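Local atomic coordinates of phosphoglycerol transferase GacH (Streptococcus pyogenes MGAS5005, PDB entry 6DGM), a protein that probably transfers sn-glycerol-1-phosphate onto the rhamnose polysaccharide of the streptococcal cell wall, using a metal-dependent catalytic domain of the alkaline phosphatase superfamily. Residues Y21-R32 with P328-V336; Y293-K304 with F314-T322. One frame throughout, in Å; residues are numbered along the deposited sequence.

Interaction 1: Y21-R32 with P328-V336; sequences YQKLAEDINKDR and PYYALLTEV. With CA (calcium ion), chain E.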
loop_
_atom_site.group_PDB
_atom_site.type_symbol
_atom_site.label_atom_id
_atom_site.label_comp_id
_atom_site.label_asym_id
_atom_site.label_seq_id
_atom_site.Cartn_x
_atom_site.Cartn_y
_atom_site.Cartn_z
ATOM N N TYR A 21 -17.307 15.147 -10.188
ATOM C CA TYR A 21 -16.176 15.143 -9.251
ATOM C C TYR A 21 -15.364 16.425 -9.315
ATOM O O TYR A 21 -14.644 16.734 -8.356
ATOM C CB TYR A 21 -15.377 13.845 -9.395
ATOM C CG TYR A 21 -16.215 12.716 -8.862
ATOM C CD1 TYR A 21 -16.394 12.556 -7.499
ATOM C CD2 TYR A 21 -16.909 11.871 -9.719
ATOM C CE1 TYR A 21 -17.205 11.561 -6.998
ATOM C CE2 TYR A 21 -17.731 10.876 -9.225
ATOM C CZ TYR A 21 -17.868 10.725 -7.861
ATOM O OH TYR A 21 -18.678 9.741 -7.348
ATOM N N GLN A 22 -15.508 17.215 -10.380
ATOM C CA GLN A 22 -14.938 18.553 -10.369
ATOM C C GLN A 22 -15.579 19.382 -9.262
ATOM O O GLN A 22 -14.892 20.060 -8.490
ATOM C CB GLN A 22 -15.122 19.221 -11.727
ATOM C CG GLN A 22 -14.305 20.501 -11.897
ATOM C CD GLN A 22 -12.806 20.231 -11.945
ATOM O OE1 GLN A 22 -12.331 19.457 -12.785
ATOM N NE2 GLN A 22 -12.057 20.853 -11.032
ATOM N N LYS A 23 -16.911 19.326 -9.163
ATOM C CA LYS A 23 -17.590 20.099 -8.133
ATOM C C LYS A 23 -17.296 19.539 -6.744
ATOM O O LYS A 23 -17.112 20.305 -5.788
ATOM C CB LYS A 23 -19.093 20.135 -8.384
ATOM C CG LYS A 23 -19.796 21.078 -7.432
ATOM C CD LYS A 23 -21.215 21.390 -7.862
ATOM C CE LYS A 23 -21.844 22.418 -6.929
ATOM N NZ LYS A 23 -23.232 22.784 -7.350
ATOM N N LEU A 24 -17.250 18.209 -6.611
ATOM C CA LEU A 24 -16.986 17.637 -5.295
ATOM C C LEU A 24 -15.577 17.992 -4.825
ATOM O O LEU A 24 -15.374 18.316 -3.652
ATOM C CB LEU A 24 -17.195 16.125 -5.307
ATOM C CG LEU A 24 -17.005 15.465 -3.938
ATOM C CD1 LEU A 24 -18.061 15.932 -2.964
ATOM C CD2 LEU A 24 -17.036 13.958 -4.056
ATOM N N ALA A 25 -14.604 17.982 -5.735
ATOM C CA ALA A 25 -13.255 18.400 -5.371
ATOM C C ALA A 25 -13.237 19.835 -4.856
ATOM O O ALA A 25 -12.558 20.146 -3.867
ATOM C CB ALA A 25 -12.328 18.249 -6.576
ATOM N N GLU A 26 -13.969 20.733 -5.522
ATOM C CA GLU A 26 -14.073 22.104 -5.039
ATOM C C GLU A 26 -14.697 22.145 -3.650
ATOM O O GLU A 26 -14.222 22.870 -2.773
ATOM C CB GLU A 26 -14.874 22.930 -6.044
ATOM C CG GLU A 26 -14.150 23.080 -7.379
ATOM C CD GLU A 26 -15.044 23.595 -8.495
ATOM O OE1 GLU A 26 -16.131 24.135 -8.196
ATOM O OE2 GLU A 26 -14.653 23.451 -9.673
ATOM N N ASP A 27 -15.750 21.359 -3.421
ATOM C CA ASP A 27 -16.382 21.350 -2.107
ATOM C C ASP A 27 -15.421 20.825 -1.045
ATOM O O ASP A 27 -15.285 21.413 0.035
ATOM C CB ASP A 27 -17.662 20.510 -2.139
ATOM C CG ASP A 27 -18.752 21.122 -3.021
ATOM O OD1 ASP A 27 -18.755 22.353 -3.225
ATOM O OD2 ASP A 27 -19.615 20.357 -3.505
ATOM N N ILE A 28 -14.727 19.724 -1.342
ATOM C CA ILE A 28 -13.784 19.161 -0.379
ATOM C C ILE A 28 -12.664 20.148 -0.084
ATOM O O ILE A 28 -12.256 20.323 1.070
ATOM C CB ILE A 28 -13.217 17.824 -0.894
ATOM C CG1 ILE A 28 -14.296 16.750 -0.925
ATOM C CG2 ILE A 28 -12.017 17.368 -0.014
ATOM C CD1 ILE A 28 -13.903 15.505 -1.708
ATOM N N ASN A 29 -12.119 20.777 -1.124
ATOM C CA ASN A 29 -10.933 21.610 -0.948
ATOM C C ASN A 29 -11.198 22.864 -0.130
ATOM O O ASN A 29 -10.246 23.442 0.400
ATOM C CB ASN A 29 -10.296 21.906 -2.304
ATOM C CG ASN A 29 -9.669 20.664 -2.919
ATOM O OD1 ASN A 29 -9.534 19.653 -2.245
ATOM N ND2 ASN A 29 -9.289 20.737 -4.188
ATOM N N LYS A 30 -12.459 23.284 0.017
ATOM C CA LYS A 30 -12.764 24.379 0.927
ATOM C C LYS A 30 -12.319 24.086 2.353
ATOM O O LYS A 30 -12.074 25.029 3.117
ATOM C CB LYS A 30 -14.263 24.681 0.903
ATOM C CG LYS A 30 -14.751 25.227 -0.427
ATOM C CD LYS A 30 -16.252 25.492 -0.390
ATOM C CE LYS A 30 -16.731 26.158 -1.668
ATOM N NZ LYS A 30 -18.121 26.698 -1.530
ATOM N N ASP A 31 -12.197 22.803 2.721
ATOM C CA ASP A 31 -11.803 22.410 4.070
ATOM C C ASP A 31 -10.499 21.618 4.094
ATOM O O ASP A 31 -10.227 20.915 5.068
ATOM C CB ASP A 31 -12.914 21.608 4.749
ATOM C CG ASP A 31 -14.158 22.438 5.003
ATOM O OD1 ASP A 31 -14.049 23.517 5.626
ATOM O OD2 ASP A 31 -15.246 22.011 4.572
ATOM N N ARG A 32 -9.695 21.703 3.041
ATOM C CA ARG A 32 -8.377 21.077 3.008
ATOM C C ARG A 32 -7.351 22.201 2.935
ATOM O O ARG A 32 -7.347 22.967 1.966
ATOM C CB ARG A 32 -8.240 20.176 1.783
ATOM C CG ARG A 32 -9.188 18.965 1.732
ATOM C CD ARG A 32 -8.799 17.932 2.738
ATOM N NE ARG A 32 -9.694 16.770 2.766
ATOM C CZ ARG A 32 -9.479 15.622 2.137
ATOM N NH1 ARG A 32 -8.388 15.439 1.386
ATOM N NH2 ARG A 32 -10.357 14.628 2.269
ATOM N N PRO A 328 -10.226 16.068 -8.844
ATOM C CA PRO A 328 -11.495 15.346 -9.028
ATOM C C PRO A 328 -11.337 13.841 -8.914
ATOM O O PRO A 328 -12.163 13.177 -8.272
ATOM C CB PRO A 328 -11.929 15.791 -10.429
ATOM C CG PRO A 328 -11.339 17.211 -10.569
ATOM C CD PRO A 328 -9.990 17.077 -9.899
ATOM N N TYR A 329 -10.279 13.282 -9.512
ATOM C CA TYR A 329 -9.980 11.858 -9.356
ATOM C C TYR A 329 -9.906 11.459 -7.882
ATOM O O TYR A 329 -10.546 10.496 -7.463
ATOM C CB TYR A 329 -8.660 11.543 -10.074
ATOM C CG TYR A 329 -8.218 10.081 -10.076
ATOM C CD1 TYR A 329 -9.080 9.070 -10.485
ATOM C CD2 TYR A 329 -6.921 9.722 -9.716
ATOM C CE1 TYR A 329 -8.669 7.739 -10.500
ATOM C CE2 TYR A 329 -6.493 8.394 -9.740
ATOM C CZ TYR A 329 -7.371 7.416 -10.132
ATOM O OH TYR A 329 -6.955 6.104 -10.172
ATOM N N TYR A 330 -9.141 12.200 -7.072
ATOM C CA TYR A 330 -9.030 11.846 -5.652
ATOM C C TYR A 330 -10.277 12.200 -4.848
ATOM O O TYR A 330 -10.490 11.600 -3.785
ATOM C CB TYR A 330 -7.726 12.388 -5.027
ATOM C CG TYR A 330 -6.517 11.634 -5.564
ATOM C CD1 TYR A 330 -6.418 10.259 -5.425
ATOM C CD2 TYR A 330 -5.511 12.290 -6.233
ATOM C CE1 TYR A 330 -5.336 9.561 -5.950
ATOM C CE2 TYR A 330 -4.433 11.620 -6.740
ATOM C CZ TYR A 330 -4.348 10.260 -6.607
ATOM O OH TYR A 330 -3.255 9.618 -7.134
ATOM N N ALA A 331 -11.128 13.110 -5.345
ATOM C CA ALA A 331 -12.450 13.296 -4.753
ATOM C C ALA A 331 -13.303 12.038 -4.934
ATOM O O ALA A 331 -13.929 11.554 -3.984
ATOM C CB ALA A 331 -13.147 14.517 -5.370
ATOM N N LEU A 332 -13.345 11.498 -6.152
ATOM C CA LEU A 332 -14.008 10.216 -6.376
ATOM C C LEU A 332 -13.433 9.139 -5.467
ATOM O O LEU A 332 -14.174 8.378 -4.836
ATOM C CB LEU A 332 -13.861 9.801 -7.837
ATOM C CG LEU A 332 -14.190 8.351 -8.209
ATOM C CD1 LEU A 332 -15.621 8.002 -7.882
ATOM C CD2 LEU A 332 -13.904 8.145 -9.681
ATOM N N LEU A 333 -12.106 9.062 -5.387
ATOM C CA LEU A 333 -11.483 8.027 -4.567
ATOM C C LEU A 333 -11.740 8.256 -3.082
ATOM O O LEU A 333 -11.738 7.296 -2.306
ATOM C CB LEU A 333 -9.992 7.930 -4.877
ATOM C CG LEU A 333 -9.690 7.461 -6.304
ATOM C CD1 LEU A 333 -8.244 7.708 -6.665
ATOM C CD2 LEU A 333 -10.035 5.988 -6.446
ATOM N N THR A 334 -11.974 9.507 -2.671
ATOM C CA THR A 334 -12.390 9.764 -1.293
ATOM C C THR A 334 -13.800 9.250 -1.044
ATOM O O THR A 334 -14.071 8.671 0.017
ATOM C CB THR A 334 -12.286 11.259 -0.994
ATOM O OG1 THR A 334 -10.923 11.663 -1.165
ATOM C CG2 THR A 334 -12.711 11.569 0.437
ATOM N N GLU A 335 -14.702 9.438 -2.016
ATOM C CA GLU A 335 -16.037 8.846 -1.923
ATOM C C GLU A 335 -15.961 7.324 -1.845
ATOM O O GLU A 335 -16.700 6.696 -1.078
ATOM C CB GLU A 335 -16.881 9.279 -3.119
ATOM C CG GLU A 335 -17.313 10.726 -3.040
ATOM C CD GLU A 335 -18.439 10.926 -2.039
ATOM O OE1 GLU A 335 -19.600 10.610 -2.375
ATOM O OE2 GLU A 335 -18.155 11.386 -0.916
ATOM N N VAL A 336 -15.073 6.706 -2.630
ATOM C CA VAL A 336 -14.877 5.259 -2.531
ATOM C C VAL A 336 -14.402 4.882 -1.134
ATOM O O VAL A 336 -14.971 3.998 -0.483
ATOM C CB VAL A 336 -13.912 4.755 -3.619
ATOM C CG1 VAL A 336 -13.596 3.270 -3.425
ATOM C CG2 VAL A 336 -14.500 5.023 -5.014
HETATM CA CA CA E . -9.701 19.891 7.172
HETATM O O HOH W 1 -20.398 10.564 -5.245
HETATM O O HOH W 2 -9.117 12.486 0.604
HETATM O O HOH W 3 -11.314 18.405 5.616
HETATM O O HOH W 4 -11.791 20.797 8.675
HETATM O O HOH W 5 -8.864 22.196 7.409
#

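Interaction 2: Y293-K304 with F314-T322; sequences YFIWSNGTNEKK and FTAALFEHT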
loop_
_atom_site.group_PDB
_atom_site.type_symbol
_atom_site.label_atom_id
_atom_site.label_comp_id
_atom_site.label_asym_id
_atom_site.label_seq_id
_atom_site.Cartn_x
_atom_site.Cartn_y
_atom_site.Cartn_z
ATOM N N TYR A 293 -2.254 -1.859 8.713
ATOM C CA TYR A 293 -1.741 -0.652 8.083
ATOM C C TYR A 293 -1.782 0.509 9.073
ATOM O O TYR A 293 -2.571 0.530 10.022
ATOM C CB TYR A 293 -2.514 -0.259 6.804
ATOM C CG TYR A 293 -3.753 0.581 7.080
ATOM C CD1 TYR A 293 -3.672 1.969 7.124
ATOM C CD2 TYR A 293 -4.995 -0.009 7.330
ATOM C CE1 TYR A 293 -4.776 2.737 7.408
ATOM C CE2 TYR A 293 -6.110 0.760 7.617
ATOM C CZ TYR A 293 -5.995 2.133 7.646
ATOM O OH TYR A 293 -7.079 2.932 7.923
ATOM N N PHE A 294 -0.924 1.490 8.823
ATOM C CA PHE A 294 -1.030 2.784 9.482
ATOM C C PHE A 294 -0.569 3.881 8.532
ATOM O O PHE A 294 0.180 3.642 7.580
ATOM C CB PHE A 294 -0.304 2.844 10.840
ATOM C CG PHE A 294 1.201 2.711 10.780
ATOM C CD1 PHE A 294 1.988 3.765 10.368
ATOM C CD2 PHE A 294 1.828 1.546 11.206
ATOM C CE1 PHE A 294 3.362 3.665 10.334
ATOM C CE2 PHE A 294 3.212 1.441 11.193
ATOM C CZ PHE A 294 3.980 2.505 10.763
ATOM N N ILE A 295 -1.042 5.094 8.806
ATOM C CA ILE A 295 -0.674 6.290 8.067
ATOM C C ILE A 295 -0.205 7.273 9.132
ATOM O O ILE A 295 -1.011 7.726 9.950
ATOM C CB ILE A 295 -1.843 6.852 7.248
ATOM C CG1 ILE A 295 -2.333 5.805 6.234
ATOM C CG2 ILE A 295 -1.395 8.111 6.528
ATOM C CD1 ILE A 295 -3.520 6.244 5.366
ATOM N N TRP A 296 1.108 7.535 9.172
ATOM C CA TRP A 296 1.744 8.254 10.272
ATOM C C TRP A 296 2.575 9.396 9.709
ATOM O O TRP A 296 3.391 9.177 8.808
ATOM C CB TRP A 296 2.671 7.298 11.036
ATOM C CG TRP A 296 3.481 7.905 12.158
ATOM C CD1 TRP A 296 3.146 7.937 13.473
ATOM C CD2 TRP A 296 4.763 8.542 12.055
ATOM N NE1 TRP A 296 4.130 8.551 14.200
ATOM C CE2 TRP A 296 5.134 8.937 13.353
ATOM C CE3 TRP A 296 5.620 8.827 10.992
ATOM C CZ2 TRP A 296 6.342 9.594 13.625
ATOM C CZ3 TRP A 296 6.816 9.469 11.255
ATOM C CH2 TRP A 296 7.172 9.841 12.564
ATOM N N SER A 297 2.376 10.601 10.256
ATOM C CA SER A 297 3.175 11.782 9.944
ATOM C C SER A 297 4.134 12.085 11.090
ATOM O O SER A 297 3.898 11.721 12.247
ATOM C CB SER A 297 2.284 13.008 9.708
ATOM O OG SER A 297 1.291 12.769 8.734
ATOM N N ASN A 298 5.215 12.782 10.762
ATOM C CA ASN A 298 6.265 13.056 11.736
ATOM C C ASN A 298 5.997 14.281 12.591
ATOM O O ASN A 298 6.860 14.657 13.389
ATOM C CB ASN A 298 7.629 13.151 11.051
ATOM C CG ASN A 298 7.772 14.372 10.183
ATOM O OD1 ASN A 298 6.782 15.013 9.792
ATOM N ND2 ASN A 298 9.013 14.706 9.867
ATOM N N GLY A 299 4.825 14.893 12.460
ATOM C CA GLY A 299 4.417 15.958 13.359
ATOM C C GLY A 299 3.223 15.510 14.176
ATOM O O GLY A 299 3.254 14.434 14.780
ATOM N N THR A 300 2.160 16.301 14.175
ATOM C CA THR A 300 0.936 15.951 14.877
ATOM C C THR A 300 0.072 15.081 13.979
ATOM O O THR A 300 -0.025 15.318 12.773
ATOM C CB THR A 300 0.179 17.224 15.265
ATOM O OG1 THR A 300 1.028 18.054 16.074
ATOM C CG2 THR A 300 -1.078 16.880 16.046
ATOM N N ASN A 301 -0.523 14.044 14.564
ATOM C CA ASN A 301 -1.323 13.092 13.808
ATOM C C ASN A 301 -2.765 13.154 14.272
ATOM O O ASN A 301 -3.031 13.126 15.478
ATOM C CB ASN A 301 -0.817 11.661 13.992
ATOM C CG ASN A 301 0.354 11.360 13.110
ATOM O OD1 ASN A 301 0.290 11.550 11.887
ATOM N ND2 ASN A 301 1.448 10.917 13.712
ATOM N N GLU A 302 -3.676 13.279 13.317
ATOM C CA GLU A 302 -5.062 12.937 13.558
ATOM C C GLU A 302 -5.202 11.417 13.524
ATOM O O GLU A 302 -4.277 10.685 13.151
ATOM C CB GLU A 302 -5.954 13.545 12.479
ATOM C CG GLU A 302 -5.966 15.066 12.470
ATOM C CD GLU A 302 -6.786 15.654 13.600
ATOM O OE1 GLU A 302 -7.917 15.172 13.829
ATOM O OE2 GLU A 302 -6.298 16.596 14.263
ATOM N N LYS A 303 -6.367 10.934 13.934
ATOM C CA LYS A 303 -6.690 9.511 13.838
ATOM C C LYS A 303 -8.064 9.452 13.175
ATOM O O LYS A 303 -9.097 9.574 13.846
ATOM C CB LYS A 303 -6.662 8.824 15.197
ATOM C CG LYS A 303 -6.815 7.320 15.105
ATOM C CD LYS A 303 -6.340 6.610 16.361
ATOM C CE LYS A 303 -6.710 5.131 16.297
ATOM N NZ LYS A 303 -6.166 4.437 15.106
ATOM N N LYS A 304 -8.067 9.303 11.852
ATOM C CA LYS A 304 -9.301 9.178 11.096
ATOM C C LYS A 304 -9.820 7.749 11.218
ATOM O O LYS A 304 -9.048 6.796 11.350
ATOM C CB LYS A 304 -9.045 9.497 9.622
ATOM C CG LYS A 304 -8.382 10.852 9.361
ATOM C CD LYS A 304 -9.329 11.994 9.674
ATOM C CE LYS A 304 -8.689 13.351 9.363
ATOM N NZ LYS A 304 -9.632 14.478 9.595
ATOM N N PHE A 314 -5.361 3.781 -0.183
ATOM C CA PHE A 314 -4.363 4.452 0.639
ATOM C C PHE A 314 -4.165 5.906 0.227
ATOM O O PHE A 314 -4.013 6.772 1.090
ATOM C CB PHE A 314 -3.028 3.719 0.603
ATOM C CG PHE A 314 -2.986 2.464 1.450
ATOM C CD1 PHE A 314 -3.751 2.320 2.596
ATOM C CD2 PHE A 314 -2.166 1.427 1.089
ATOM C CE1 PHE A 314 -3.686 1.143 3.351
ATOM C CE2 PHE A 314 -2.098 0.260 1.832
ATOM C CZ PHE A 314 -2.840 0.123 2.961
ATOM N N THR A 315 -4.150 6.199 -1.077
ATOM C CA THR A 315 -3.881 7.572 -1.498
ATOM C C THR A 315 -4.986 8.521 -1.040
ATOM O O THR A 315 -4.709 9.599 -0.520
ATOM C CB THR A 315 -3.662 7.668 -3.005
ATOM O OG1 THR A 315 -2.587 6.812 -3.370
ATOM C CG2 THR A 315 -3.281 9.114 -3.417
ATOM N N ALA A 316 -6.244 8.140 -1.215
ATOM C CA ALA A 316 -7.315 8.988 -0.701
ATOM C C ALA A 316 -7.188 9.165 0.806
ATOM O O ALA A 316 -7.405 10.263 1.339
ATOM C CB ALA A 316 -8.672 8.404 -1.060
ATOM N N ALA A 317 -6.834 8.092 1.510
ATOM C CA ALA A 317 -6.671 8.202 2.951
ATOM C C ALA A 317 -5.489 9.083 3.311
ATOM O O ALA A 317 -5.521 9.777 4.333
ATOM C CB ALA A 317 -6.526 6.823 3.571
ATOM N N LEU A 318 -4.446 9.071 2.479
ATOM C CA LEU A 318 -3.282 9.920 2.712
ATOM C C LEU A 318 -3.642 11.389 2.551
ATOM O O LEU A 318 -3.231 12.236 3.357
ATOM C CB LEU A 318 -2.163 9.529 1.738
ATOM C CG LEU A 318 -1.000 10.510 1.580
ATOM C CD1 LEU A 318 -0.103 10.412 2.805
ATOM C CD2 LEU A 318 -0.214 10.265 0.313
ATOM N N PHE A 319 -4.381 11.718 1.493
ATOM C CA PHE A 319 -4.832 13.096 1.330
ATOM C C PHE A 319 -5.667 13.540 2.524
ATOM O O PHE A 319 -5.516 14.665 3.015
ATOM C CB PHE A 319 -5.647 13.244 0.046
ATOM C CG PHE A 319 -4.815 13.458 -1.199
ATOM C CD1 PHE A 319 -4.173 12.402 -1.820
ATOM C CD2 PHE A 319 -4.699 14.719 -1.758
ATOM C CE1 PHE A 319 -3.422 12.608 -2.976
ATOM C CE2 PHE A 319 -3.948 14.931 -2.892
ATOM C CZ PHE A 319 -3.305 13.885 -3.507
ATOM N N GLU A 320 -6.568 12.675 3.000
ATOM C CA GLU A 320 -7.397 13.053 4.141
ATOM C C GLU A 320 -6.547 13.235 5.394
ATOM O O GLU A 320 -6.719 14.209 6.142
ATOM C CB GLU A 320 -8.474 12.002 4.381
ATOM C CG GLU A 320 -9.436 12.389 5.480
ATOM C CD GLU A 320 -10.321 11.251 5.906
ATOM O OE1 GLU A 320 -9.816 10.102 6.025
ATOM O OE2 GLU A 320 -11.517 11.504 6.121
ATOM N N HIS A 321 -5.634 12.295 5.650
ATOM C CA HIS A 321 -4.834 12.352 6.870
ATOM C C HIS A 321 -3.990 13.618 6.911
ATOM O O HIS A 321 -3.869 14.259 7.960
ATOM C CB HIS A 321 -3.946 11.100 6.992
ATOM C CG HIS A 321 -3.123 11.080 8.235
ATOM N ND1 HIS A 321 -3.645 10.723 9.460
ATOM C CD2 HIS A 321 -1.833 11.420 8.456
ATOM C CE1 HIS A 321 -2.707 10.843 10.385
ATOM N NE2 HIS A 321 -1.596 11.257 9.801
ATOM N N THR A 322 -3.408 13.999 5.777
ATOM C CA THR A 322 -2.581 15.184 5.692
ATOM C C THR A 322 -3.369 16.454 5.383
ATOM O O THR A 322 -2.753 17.513 5.240
ATOM C CB THR A 322 -1.500 15.009 4.624
ATOM O OG1 THR A 322 -2.098 14.848 3.335
ATOM C CG2 THR A 322 -0.630 13.808 4.949
HETATM O O HOH W 6 -2.874 14.165 10.702
HETATM O O HOH W 7 -12.090 13.923 7.504
#

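Interaction 1: Y21-R32 with P328-V336
Tyr21 and Ala331 meet where helix 21-29 crosses helix 328-336 almost at a right angle, 81° between axes 7.9 Å apart, in a single knob-into-hole contact that joins the N-terminal helix of this LTA-synthase-like domain to a helix near its C-terminus. The methyl of Ala331 is the knob, set among Tyr21, Leu24, Ala25 and Ile28; its small size lets the backbones come close, and Ala25 CB lies 4.0 Å from Ala331 CB. Tyr21 can be followed outward. Tyr21 CB rests on Pro328 O at 3.5 Å. With CG anti to the carbonyl carbon (chi1 -70°), one ring face is laid against Leu332, whose CB sits over the ring centre in a CH-pi contact, 3.8 Å from the centroid. Tyr21 CZ reaches Leu332 CD1 at 3.5 Å. The hydroxyl bonds to Asp357 of helix 349-365 and to a water that also donates to Glu335 OE1, which forms a salt bridge with Lys339. Glu335 CG lies 3.4 Å from Leu24 CD2 and at the edge of the Tyr21 ring. Past the helix, Asp31 O binds calcium at 2.4 Å. Arg32 NH1 hydrogen-bonds Ser324 O, and NH2 a water that donates to Thr334 OG1.

Interaction 2: Y293-K304 with F314-T322
Strand 293-297 and helix 314-321 run in roughly the same direction, 33° between axes 9.4 Å apart, so that helix 314-321 packs on the mixed central sheet of an alpha/beta domain of the alkaline phosphatase superfamily. Alternation along the strand turns Tyr293, Ile295 and Ser297 toward the helix. The Tyr293 and Phe314 rings meet obliquely, planes at 48°, with Tyr293 CG 3.8 Å from Phe314 CE1. The beta-branch of Ile295 serves two places, Ile295 CD1 meeting Ala317 CB at 3.5 Å and CG2 the imidazole of His321. That ring, brought across to the loop by CG anti to the backbone N (chi1 -179°), has Ile295 O over one face and a water over the other; this water joins Glu302 N to His321 O. His321 NE2 donates to Asn301 OD1 at 2.8 Å, the acceptor lying in the imidazole plane. Asparagine suits this loop because its amide both accepts and donates: OD1 also takes Ser297 N, and ND2 gives to Ser297 O. Two bonds grip OD1 and, with the ND2 bond, fix the amide's rotation. At the loop end, the aliphatic part of Lys304 crosses Glu320, whose OE1 hydrogen-bonds His306, and a water links Lys304 NZ to Glu320 OE2.

In the fold
Helix 314-321 and helix 328-339 follow each other in the chain and pack together, so interactions 1 and 2 form successive layers: the sheet strand supports the first helix, the first helix touches the second, and the second carries the N-terminal helix. Tyr330 packs on Thr315, and Leu333 on Ala316; Arg32 also reaches the first helix directly, at Phe319 and Glu320. Interaction 2 lies nearer the centre of the chain, with a buried aromatic and aliphatic face. Interaction 1 is more peripheral and mainly apolar. Both have bridging waters, but only interaction 2 has a direct hydrogen bond between its segments. The calcium site connects Asp31 of 21-32 to Asp323, the residue directly after 314-322.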